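Local atomic coordinates of deoxyhypusine synthase, putative (Entamoeba histolytica, PDB entry 7L9R), a protein that probably acts as a deoxyhypusine synthase, the NAD-dependent enzyme that transfers the aminobutyl group of spermidine to a lysine of the translation factor eIF5A. Residues Tyr108-His112 and Lys113-Tyr117; Glu198-Asp202 and Thr203-Ile207; Val265-Gly269 and Gly270-Lys274; Arg284-Ala287 and Asp288-Tyr292. All coordinates share one frame; numbering follows the deposited sequence. Where two conformers were deposited one is given.

Contact 1 (Tyr108-His112 and Lys113-Tyr117); sequences YLVEH and KCVDY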
loop_
_atom_site.group_PDB
_atom_site.type_symbol
_atom_site.label_atom_id
_atom_site.label_comp_id
_atom_site.label_asym_id
_atom_site.label_seq_id
_atom_site.Cartn_x
_atom_site.Cartn_y
_atom_site.Cartn_z
ATOM N N TYR B 108 -11.562 -10.627 27.484
ATOM C CA TYR B 108 -12.920 -11.155 27.555
ATOM C C TYR B 108 -13.041 -12.485 26.813
ATOM O O TYR B 108 -13.615 -13.448 27.337
ATOM C CB TYR B 108 -13.899 -10.114 26.998
ATOM C CG TYR B 108 -15.305 -10.620 26.765
ATOM C CD1 TYR B 108 -16.252 -10.609 27.790
ATOM C CD2 TYR B 108 -15.693 -11.089 25.513
ATOM C CE1 TYR B 108 -17.547 -11.072 27.574
ATOM C CE2 TYR B 108 -16.969 -11.549 25.286
ATOM C CZ TYR B 108 -17.895 -11.538 26.317
ATOM O OH TYR B 108 -19.167 -11.996 26.076
ATOM N N LEU B 109 -12.507 -12.560 25.588
ATOM C CA LEU B 109 -12.618 -13.799 24.818
ATOM C C LEU B 109 -11.952 -14.970 25.534
ATOM O O LEU B 109 -12.481 -16.090 25.531
ATOM C CB LEU B 109 -12.017 -13.615 23.427
ATOM C CG LEU B 109 -12.731 -12.589 22.551
ATOM C CD1 LEU B 109 -12.045 -12.473 21.204
ATOM C CD2 LEU B 109 -14.175 -13.000 22.385
ATOM N N VAL B 110 -10.788 -14.738 26.144
ATOM C CA VAL B 110 -10.109 -15.831 26.833
ATOM C C VAL B 110 -10.754 -16.100 28.188
ATOM O O VAL B 110 -10.857 -17.259 28.607
ATOM C CB VAL B 110 -8.593 -15.557 26.959
ATOM C CG1 VAL B 110 -7.992 -15.260 25.593
ATOM C CG2 VAL B 110 -8.298 -14.424 27.931
ATOM N N GLU B 111 -11.215 -15.053 28.880
ATOM C CA GLU B 111 -11.902 -15.242 30.156
ATOM C C GLU B 111 -13.090 -16.182 30.002
ATOM O O GLU B 111 -13.356 -17.010 30.879
ATOM C CB GLU B 111 -12.356 -13.886 30.706
ATOM C CG GLU B 111 -13.354 -13.944 31.876
ATOM C CD GLU B 111 -13.841 -12.551 32.300
ATOM O OE1 GLU B 111 -13.289 -11.543 31.807
ATOM O OE2 GLU B 111 -14.784 -12.455 33.119
ATOM N N HIS B 112 -13.780 -16.118 28.864
ATOM C CA HIS B 112 -14.994 -16.895 28.660
ATOM C C HIS B 112 -14.781 -18.102 27.761
ATOM O O HIS B 112 -15.759 -18.686 27.281
ATOM C CB HIS B 112 -16.098 -15.992 28.111
ATOM C CG HIS B 112 -16.560 -14.966 29.099
ATOM N ND1 HIS B 112 -17.404 -15.273 30.146
ATOM C CD2 HIS B 112 -16.265 -13.651 29.227
ATOM C CE1 HIS B 112 -17.624 -14.185 30.864
ATOM N NE2 HIS B 112 -16.943 -13.187 30.329
ATOM N N LYS B 113 -13.522 -18.502 27.552
ATOM C CA LYS B 113 -13.183 -19.718 26.813
ATOM C C LYS B 113 -13.773 -19.707 25.406
ATOM O O LYS B 113 -14.135 -20.753 24.860
ATOM C CB LYS B 113 -13.626 -20.966 27.575
ATOM C CG LYS B 113 -13.037 -21.068 28.962
ATOM C CD LYS B 113 -13.412 -22.386 29.629
ATOM C CE LYS B 113 -12.831 -22.474 31.034
ATOM N NZ LYS B 113 -13.114 -23.785 31.686
ATOM N N CYS B 114 -13.822 -18.518 24.802
ATOM C CA CYS B 114 -14.315 -18.371 23.439
ATOM C C CYS B 114 -13.327 -18.871 22.401
ATOM O O CYS B 114 -13.732 -19.154 21.266
ATOM C CB CYS B 114 -14.639 -16.906 23.158
ATOM S SG CYS B 114 -16.008 -16.281 24.137
ATOM N N VAL B 115 -12.041 -18.954 22.748
ATOM C CA VAL B 115 -11.012 -19.448 21.848
ATOM C C VAL B 115 -10.164 -20.471 22.590
ATOM O O VAL B 115 -10.154 -20.535 23.820
ATOM C CB VAL B 115 -10.133 -18.314 21.282
ATOM C CG1 VAL B 115 -11.001 -17.254 20.618
ATOM C CG2 VAL B 115 -9.272 -17.699 22.378
ATOM N N ASP B 116 -9.454 -21.289 21.818
ATOM C CA ASP B 116 -8.665 -22.384 22.364
ATOM C C ASP B 116 -7.167 -22.130 22.335
ATOM O O ASP B 116 -6.449 -22.633 23.203
ATOM C CB ASP B 116 -8.968 -23.671 21.596
ATOM C CG ASP B 116 -10.450 -24.020 21.630
ATOM O OD1 ASP B 116 -11.026 -24.061 22.741
ATOM O OD2 ASP B 116 -11.041 -24.235 20.551
ATOM N N TYR B 117 -6.685 -21.356 21.367
ATOM C CA TYR B 117 -5.268 -21.079 21.215
ATOM C C TYR B 117 -5.104 -19.658 20.718
ATOM O O TYR B 117 -5.951 -19.142 19.985
ATOM C CB TYR B 117 -4.584 -22.028 20.220
ATOM C CG TYR B 117 -4.588 -23.482 20.618
ATOM C CD1 TYR B 117 -3.624 -23.984 21.483
ATOM C CD2 TYR B 117 -5.537 -24.362 20.109
ATOM C CE1 TYR B 117 -3.611 -25.314 21.843
ATOM C CE2 TYR B 117 -5.534 -25.704 20.466
ATOM C CZ TYR B 117 -4.566 -26.173 21.336
ATOM O OH TYR B 117 -4.535 -27.502 21.702
#

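Contact 2 (Glu198-Asp202 and Thr203-Ile207); sequences ERLND and TTSVI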
loop_
_atom_site.group_PDB
_atom_site.type_symbol
_atom_site.label_atom_id
_atom_site.label_comp_id
_atom_site.label_asym_id
_atom_site.label_seq_id
_atom_site.Cartn_x
_atom_site.Cartn_y
_atom_site.Cartn_z
ATOM N N GLU B 198 0.354 -16.920 35.543
ATOM C CA GLU B 198 0.143 -17.333 36.927
ATOM C C GLU B 198 0.841 -16.391 37.895
ATOM O O GLU B 198 0.313 -16.095 38.972
ATOM C CB GLU B 198 0.634 -18.768 37.135
ATOM C CG GLU B 198 -0.059 -19.791 36.247
ATOM C CD GLU B 198 0.615 -21.163 36.255
ATOM O OE1 GLU B 198 1.849 -21.242 36.474
ATOM O OE2 GLU B 198 -0.106 -22.167 36.050
ATOM N N ARG B 199 2.035 -15.920 37.537
ATOM C CA ARG B 199 2.769 -15.025 38.424
ATOM C C ARG B 199 2.101 -13.657 38.504
ATOM O O ARG B 199 2.042 -13.051 39.578
ATOM C CB ARG B 199 4.213 -14.893 37.936
ATOM C CG ARG B 199 5.118 -14.100 38.852
ATOM C CD ARG B 199 6.449 -13.807 38.171
ATOM N NE ARG B 199 7.406 -13.230 39.106
ATOM C CZ ARG B 199 8.302 -13.932 39.783
ATOM N NH1 ARG B 199 8.404 -15.243 39.637
ATOM N NH2 ARG B 199 9.098 -13.307 40.647
ATOM N N LEU B 200 1.606 -13.153 37.372
ATOM C CA LEU B 200 1.006 -11.824 37.337
ATOM C C LEU B 200 -0.279 -11.779 38.160
ATOM O O LEU B 200 -0.486 -10.854 38.955
ATOM C CB LEU B 200 0.731 -11.425 35.890
ATOM C CG LEU B 200 0.183 -10.020 35.658
ATOM C CD1 LEU B 200 1.190 -8.981 36.140
ATOM C CD2 LEU B 200 -0.158 -9.820 34.192
ATOM N N ASN B 201 -1.152 -12.771 37.975
ATOM C CA ASN B 201 -2.348 -12.951 38.796
ATOM C C ASN B 201 -3.190 -11.678 38.830
ATOM O O ASN B 201 -3.556 -11.167 39.890
ATOM C CB ASN B 201 -1.969 -13.398 40.202
ATOM C CG ASN B 201 -3.162 -13.866 41.007
ATOM O OD1 ASN B 201 -4.125 -14.412 40.466
ATOM N ND2 ASN B 201 -3.107 -13.643 42.312
ATOM N N ASP B 202 -3.477 -11.157 37.638
ATOM C CA ASP B 202 -4.251 -9.937 37.448
ATOM C C ASP B 202 -5.406 -10.265 36.517
ATOM O O ASP B 202 -5.180 -10.630 35.359
ATOM C CB ASP B 202 -3.375 -8.828 36.853
ATOM C CG ASP B 202 -4.039 -7.465 36.891
ATOM O OD1 ASP B 202 -5.207 -7.348 36.450
ATOM O OD2 ASP B 202 -3.379 -6.508 37.361
ATOM N N THR B 203 -6.642 -10.127 37.005
ATOM C CA THR B 203 -7.774 -10.519 36.173
ATOM C C THR B 203 -8.093 -9.513 35.074
ATOM O O THR B 203 -9.026 -9.756 34.302
ATOM C CB THR B 203 -9.034 -10.745 37.022
ATOM O OG1 THR B 203 -9.403 -9.531 37.686
ATOM C CG2 THR B 203 -8.807 -11.857 38.043
ATOM N N THR B 204 -7.335 -8.421 34.941
ATOM C CA THR B 204 -7.518 -7.558 33.780
ATOM C C THR B 204 -6.642 -7.963 32.603
ATOM O O THR B 204 -6.821 -7.427 31.502
ATOM C CB THR B 204 -7.238 -6.088 34.121
ATOM O OG1 THR B 204 -5.828 -5.880 34.253
ATOM C CG2 THR B 204 -7.952 -5.668 35.416
ATOM N N SER B 205 -5.717 -8.897 32.797
ATOM C CA SER B 205 -4.749 -9.247 31.767
ATOM C C SER B 205 -5.186 -10.481 30.985
ATOM O O SER B 205 -5.876 -11.368 31.502
ATOM C CB SER B 205 -3.370 -9.490 32.379
ATOM O OG SER B 205 -3.257 -10.817 32.841
ATOM N N VAL B 206 -4.778 -10.516 29.718
ATOM C CA VAL B 206 -5.032 -11.678 28.872
ATOM C C VAL B 206 -4.313 -12.909 29.422
ATOM O O VAL B 206 -4.906 -13.991 29.544
ATOM C CB VAL B 206 -4.616 -11.375 27.419
ATOM C CG1 VAL B 206 -4.662 -12.634 26.567
ATOM C CG2 VAL B 206 -5.503 -10.272 26.817
ATOM N N ILE B 207 -3.035 -12.760 29.794
ATOM C CA ILE B 207 -2.242 -13.953 30.102
ATOM C C ILE B 207 -2.690 -14.611 31.404
ATOM O O ILE B 207 -2.628 -15.841 31.532
ATOM C CB ILE B 207 -0.730 -13.643 30.133
ATOM C CG1 ILE B 207 -0.387 -12.670 31.261
ATOM C CG2 ILE B 207 -0.263 -13.111 28.781
ATOM C CD1 ILE B 207 1.098 -12.469 31.438
#

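Contact 3 (Val265-Gly269 and Gly270-Lys274); sequences VIILG and GGVMK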
loop_
_atom_site.group_PDB
_atom_site.type_symbol
_atom_site.label_atom_id
_atom_site.label_comp_id
_atom_site.label_asym_id
_atom_site.label_seq_id
_atom_site.Cartn_x
_atom_site.Cartn_y
_atom_site.Cartn_z
ATOM N N VAL B 265 -10.072 -20.228 12.313
ATOM C CA VAL B 265 -8.918 -19.343 12.416
ATOM C C VAL B 265 -9.381 -17.904 12.253
ATOM O O VAL B 265 -10.111 -17.582 11.309
ATOM C CB VAL B 265 -7.842 -19.698 11.373
ATOM C CG1 VAL B 265 -6.783 -18.642 11.329
ATOM C CG2 VAL B 265 -7.212 -21.025 11.726
ATOM N N ILE B 266 -8.957 -17.047 13.179
ATOM C CA ILE B 266 -9.236 -15.615 13.156
ATOM C C ILE B 266 -7.904 -14.908 13.338
ATOM O O ILE B 266 -7.239 -15.089 14.367
ATOM C CB ILE B 266 -10.222 -15.196 14.261
ATOM C CG1 ILE B 266 -11.498 -16.030 14.188
ATOM C CG2 ILE B 266 -10.552 -13.699 14.155
ATOM C CD1 ILE B 266 -12.394 -15.868 15.400
ATOM N N ILE B 267 -7.506 -14.114 12.346
ATOM C CA ILE B 267 -6.202 -13.463 12.358
ATOM C C ILE B 267 -6.407 -11.970 12.158
ATOM O O ILE B 267 -6.970 -11.543 11.143
ATOM C CB ILE B 267 -5.265 -14.030 11.280
ATOM C CG1 ILE B 267 -5.078 -15.534 11.490
ATOM C CG2 ILE B 267 -3.909 -13.336 11.341
ATOM C CD1 ILE B 267 -4.283 -16.200 10.397
ATOM N N LEU B 268 -5.931 -11.180 13.107
ATOM C CA LEU B 268 -6.041 -9.734 13.048
ATOM C C LEU B 268 -4.646 -9.168 12.835
ATOM O O LEU B 268 -3.751 -9.401 13.655
ATOM C CB LEU B 268 -6.662 -9.192 14.335
ATOM C CG LEU B 268 -7.821 -10.012 14.901
ATOM C CD1 LEU B 268 -8.257 -9.469 16.255
ATOM C CD2 LEU B 268 -8.996 -10.021 13.943
ATOM N N GLY B 269 -4.467 -8.428 11.739
ATOM C CA GLY B 269 -3.193 -7.834 11.398
ATOM C C GLY B 269 -2.350 -8.743 10.523
ATOM O O GLY B 269 -2.660 -9.916 10.299
ATOM N N GLY B 270 -1.243 -8.191 10.039
ATOM C CA GLY B 270 -0.348 -8.892 9.126
ATOM C C GLY B 270 0.923 -9.327 9.831
ATOM O O GLY B 270 1.483 -8.583 10.642
ATOM N N GLY B 271 1.377 -10.536 9.513
ATOM C CA GLY B 271 2.618 -11.059 10.044
ATOM C C GLY B 271 2.492 -11.946 11.265
ATOM O O GLY B 271 3.511 -12.214 11.917
ATOM N N VAL B 272 1.289 -12.435 11.581
ATOM C CA VAL B 272 1.063 -13.191 12.809
ATOM C C VAL B 272 1.429 -14.656 12.595
ATOM O O VAL B 272 2.514 -15.100 12.987
ATOM C CB VAL B 272 -0.399 -13.061 13.277
ATOM C CG1 VAL B 272 -0.587 -13.734 14.626
ATOM C CG2 VAL B 272 -0.801 -11.608 13.347
ATOM N N MET B 273 0.525 -15.414 11.976
ATOM C CA MET B 273 0.702 -16.843 11.757
ATOM C C MET B 273 0.384 -17.170 10.304
ATOM O O MET B 273 -0.263 -16.391 9.598
ATOM C CB MET B 273 -0.166 -17.688 12.707
ATOM C CG MET B 273 -1.668 -17.595 12.471
ATOM S SD MET B 273 -2.658 -18.519 13.680
ATOM C CE MET B 273 -2.591 -20.189 13.030
ATOM N N LYS B 274 0.813 -18.355 9.871
ATOM C CA LYS B 274 0.625 -18.761 8.486
ATOM C C LYS B 274 -0.810 -19.240 8.289
ATOM O O LYS B 274 -1.331 -20.017 9.096
ATOM C CB LYS B 274 1.618 -19.863 8.112
#

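Contact 4 (Arg284-Ala287 and Asp288-Tyr292); sequences RNEA and DFAVY. Unlike the reference sequence in segment 284-287: E286 (reference Gly).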
loop_
_atom_site.group_PDB
_atom_site.type_symbol
_atom_site.label_atom_id
_atom_site.label_comp_id
_atom_site.label_asym_id
_atom_site.label_seq_id
_atom_site.Cartn_x
_atom_site.Cartn_y
_atom_site.Cartn_z
ATOM N N ARG B 284 -0.562 -28.893 4.191
ATOM C CA ARG B 284 -0.728 -27.530 4.698
ATOM C C ARG B 284 -1.770 -26.813 3.848
ATOM O O ARG B 284 -1.471 -26.315 2.761
ATOM C CB ARG B 284 0.604 -26.788 4.690
ATOM N N ASN B 285 -3.006 -26.759 4.348
ATOM C CA ASN B 285 -4.113 -26.091 3.678
ATOM C C ASN B 285 -4.782 -25.122 4.642
ATOM O O ASN B 285 -4.509 -25.111 5.844
ATOM C CB ASN B 285 -5.147 -27.098 3.148
ATOM C CG ASN B 285 -4.788 -27.639 1.783
ATOM O OD1 ASN B 285 -4.544 -26.878 0.848
ATOM N ND2 ASN B 285 -4.750 -28.962 1.662
ATOM N N GLU B 286 -5.675 -24.301 4.100
ATOM C CA GLU B 286 -6.424 -23.376 4.932
ATOM C C GLU B 286 -7.312 -24.142 5.917
ATOM O O GLU B 286 -7.470 -25.365 5.846
ATOM C CB GLU B 286 -7.260 -22.430 4.068
ATOM C CG GLU B 286 -6.430 -21.483 3.201
ATOM C CD GLU B 286 -6.943 -20.051 3.239
ATOM O OE1 GLU B 286 -8.044 -19.820 3.789
ATOM O OE2 GLU B 286 -6.240 -19.154 2.724
ATOM N N ALA B 287 -7.879 -23.400 6.859
ATOM C CA ALA B 287 -8.716 -23.983 7.891
ATOM C C ALA B 287 -10.127 -24.202 7.355
ATOM O O ALA B 287 -10.493 -23.711 6.285
ATOM C CB ALA B 287 -8.746 -23.085 9.125
ATOM N N ASP B 288 -10.926 -24.963 8.109
ATOM C CA ASP B 288 -12.320 -25.156 7.720
ATOM C C ASP B 288 -13.063 -23.828 7.703
ATOM O O ASP B 288 -13.875 -23.574 6.806
ATOM C CB ASP B 288 -13.010 -26.130 8.673
ATOM C CG ASP B 288 -12.381 -27.507 8.662
ATOM O OD1 ASP B 288 -12.290 -28.124 7.576
ATOM O OD2 ASP B 288 -11.989 -27.980 9.751
ATOM N N PHE B 289 -12.792 -22.969 8.687
ATOM C CA PHE B 289 -13.332 -21.618 8.756
ATOM C C PHE B 289 -12.186 -20.648 9.010
ATOM O O PHE B 289 -11.327 -20.900 9.862
ATOM C CB PHE B 289 -14.381 -21.479 9.871
ATOM C CG PHE B 289 -15.516 -22.462 9.773
ATOM C CD1 PHE B 289 -16.517 -22.296 8.828
ATOM C CD2 PHE B 289 -15.597 -23.537 10.647
ATOM C CE1 PHE B 289 -17.571 -23.196 8.742
ATOM C CE2 PHE B 289 -16.649 -24.439 10.569
ATOM C CZ PHE B 289 -17.636 -24.270 9.613
ATOM N N ALA B 290 -12.175 -19.531 8.287
ATOM C CA ALA B 290 -11.083 -18.580 8.438
ATOM C C ALA B 290 -11.593 -17.162 8.232
ATOM O O ALA B 290 -12.365 -16.895 7.308
ATOM C CB ALA B 290 -9.934 -18.876 7.466
ATOM N N VAL B 291 -11.161 -16.266 9.114
ATOM C CA VAL B 291 -11.448 -14.841 9.016
ATOM C C VAL B 291 -10.126 -14.100 9.143
ATOM O O VAL B 291 -9.409 -14.274 10.137
ATOM C CB VAL B 291 -12.441 -14.380 10.096
ATOM C CG1 VAL B 291 -12.576 -12.854 10.102
ATOM C CG2 VAL B 291 -13.792 -15.037 9.870
ATOM N N TYR B 292 -9.798 -13.287 8.142
ATOM C CA TYR B 292 -8.577 -12.496 8.139
ATOM C C TYR B 292 -8.972 -11.028 8.089
ATOM O O TYR B 292 -9.759 -10.627 7.227
ATOM C CB TYR B 292 -7.675 -12.850 6.942
ATOM C CG TYR B 292 -7.412 -14.332 6.764
ATOM C CD1 TYR B 292 -6.476 -14.996 7.547
ATOM C CD2 TYR B 292 -8.086 -15.065 5.795
ATOM C CE1 TYR B 292 -6.233 -16.357 7.381
ATOM C CE2 TYR B 292 -7.845 -16.424 5.615
ATOM C CZ TYR B 292 -6.918 -17.064 6.411
ATOM O OH TYR B 292 -6.680 -18.416 6.238
#

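Contact 1 (Tyr108-His112 and Lys113-Tyr117)
C114 tucks back under the last turn of helix 102-111, and its backbone N gives a hydrogen bond to L109 O (2.9 Å between the two atoms). One residue earlier, K113 N bonds V110 O at 3.1 Å. The tight side of the contact lies here. C114 CB sits 3.3 Å from L109 O and 4.0 Å from L109 CD2, a close seat that a compact side chain such as cysteine suits. Its SG is turned beside its own backbone N (chi1 -66°), which brings it 4.0 Å from H112 CB. V110 and V115 face each other more loosely, two branched side chains suited to the buried side of the turn; L91 and I89 of strand 87-93 pack against L109 and V115. The two backbone bonds and the positive phi of K113 (57°) make a Schellman motif, with K113 as its C-prime residue, that ends the helix and releases the chain toward strand 117-120 of the parallel sheet. The looser side is where K113 and H112 are exposed, though part of it meets the second subunit. K113 runs out from the turn as an extended chain, long and charged as an exposed position allows, while its carbonyl O is taken by R347. On H112, E111 CG lies over one face of the ring, toward the rim, and NE2 is hydrogen-bonded to D32 of the second subunit. E111 itself pairs with R107 of its own helix.

Contact 2 (Glu198-Asp202 and Thr203-Ile207)
D202 reaches forward over the turn to T204, and its side chain can be followed outward. CB, at the start of the type I beta turn that runs from D202 to S205, lies 4.5 Å from S205 OG. CG stands anti to the backbone N (chi1 -168°), which swings the carboxylate over the turn and puts CG 3.6 Å from T204 OG1. At the tip, OD1 takes two bonds from one residue: T204 N comes to D202 OD1 at 2.8 Å on the anti lone pair, an Asx turn, and T204 OG1 donates to D202 OD1 at 2.7 Å from above the carboxylate plane. OD2 stays farther off, 4.0 Å from T204 OG1. S205 N bonds D202 O at 3.1 Å, closing the type I turn and completing an Asx motif. L200 CD2 packs 4.0 Å from I207 CD1, an apolar link between helix 189-200 and helix 206-212. S205 is the N-cap residue of the second helix, though its OG bonds T208 OG1, and D128 receives the backbone N-H groups of V206 and I207. Aspartate suits its place because its carboxylate reaches the N-H two residues on, and threonine because OG1 adds a second donor. With both on OD1, the carboxylate is probably held as the anion and fixed in rotation.

Contact 3 (Val265-Gly269 and Gly270-Lys274)
This is an apolar contact at the carboxy end of strand 262-268, a central strand of the parallel sheet, where the chain turns back and lays V272 and M273 against I267. No hydrogen bond joins the two halves, and the association rests on aliphatic groups. I267 is the hub, with its two branches serving different partners. Its CG2 lies 4.0 Å from V272 CB, the two branched side chains running alongside one another and pointing opposite ways. The longer branch, with CG1 set beside the backbone N, carries CD1 to 3.6 Å from M273 CG, where the side chains meet at a slant. M273 can come so near because its own CG sits between the backbone N and the carbonyl carbon (chi1 68°), folding the flexible chain toward the strand. V272 CG2 approaches the backbone instead, 3.7 Å from L268 O and 4.0 Å from G269 O. The reversal itself is made by three glycines, of which G269 and G271 adopt positive phi (91° and 96°), a conformation that glycine accepts readily. V119 of strand 117-120 touches both V272 and M273, and Y292 of strand 289-294 lies on I267. The sheet as a whole has the strand order 3-2-1-4-5-6 of a Rossmann-like alpha/beta fold, with 262-268 as the fourth strand; in such folds, loops at the carboxy ends of the strands, like this one, commonly line the functional site.

Contact 4 (Arg284-Ala287 and Asp288-Tyr292)
Y292 and E286 supply the polar link: Y292 OH donates a weak hydrogen bond to E286 OE1, with 3.1 Å between the two oxygens. OE1 lies at the edge of the phenol and in its plane, while the carboxylate is turned 77° from the ring. The glutamate gets there by a bend at chi2 (-135°), and H275 stacks with the Y292 ring, helping to place the phenol. E286 differs from the reference sequence, which has glycine here, so this bond belongs to the deposited protein. D288 is polar too, but its OD2 turns to T263 N in the neighbouring strand.

Two methyl groups make van der Waals contacts with oxygens. E286 OE1 passes 4.2 Å from A290 CB, and A287 CB sits 3.5 Å from F289 O, the small methyl fitting between that oxygen and strand 262-268. Apolar packing is that of A287 on V265. The CB of F289 points away from 284-287, its large ring suited to the buried layer against I60 and M64 of helix 51-66.

Backbone pairing then takes over, F289 bonding to T263 and V265, and A290 to E322 and V324. Residues 289-292 thus begin an inner strand of the parallel sheet, flanked by 262-268 and 322-327.

How the contacts relate
Contacts 3 and 4 are the closest pair, their centres about 11 Å apart, because strands 262-268 and 289-294 are neighbours in the sheet. V265 O lies 2.8 Å from V291 N, a probable hydrogen bond, and I267 CD1 packs 3.6 Å from Y292 CE1. Contacts 1 and 2 have centres about 14 Å apart; a touch between V110 and V206 is doubtful in detail, since V110 has two conformers. Contact 1, feeding strand 117-120, lies between the two groups: its centre is about 17 Å from that of contact 3. The spread is widest between contacts 2 and 4, on opposite sides of the chain's centre and about 30 Å apart between centres.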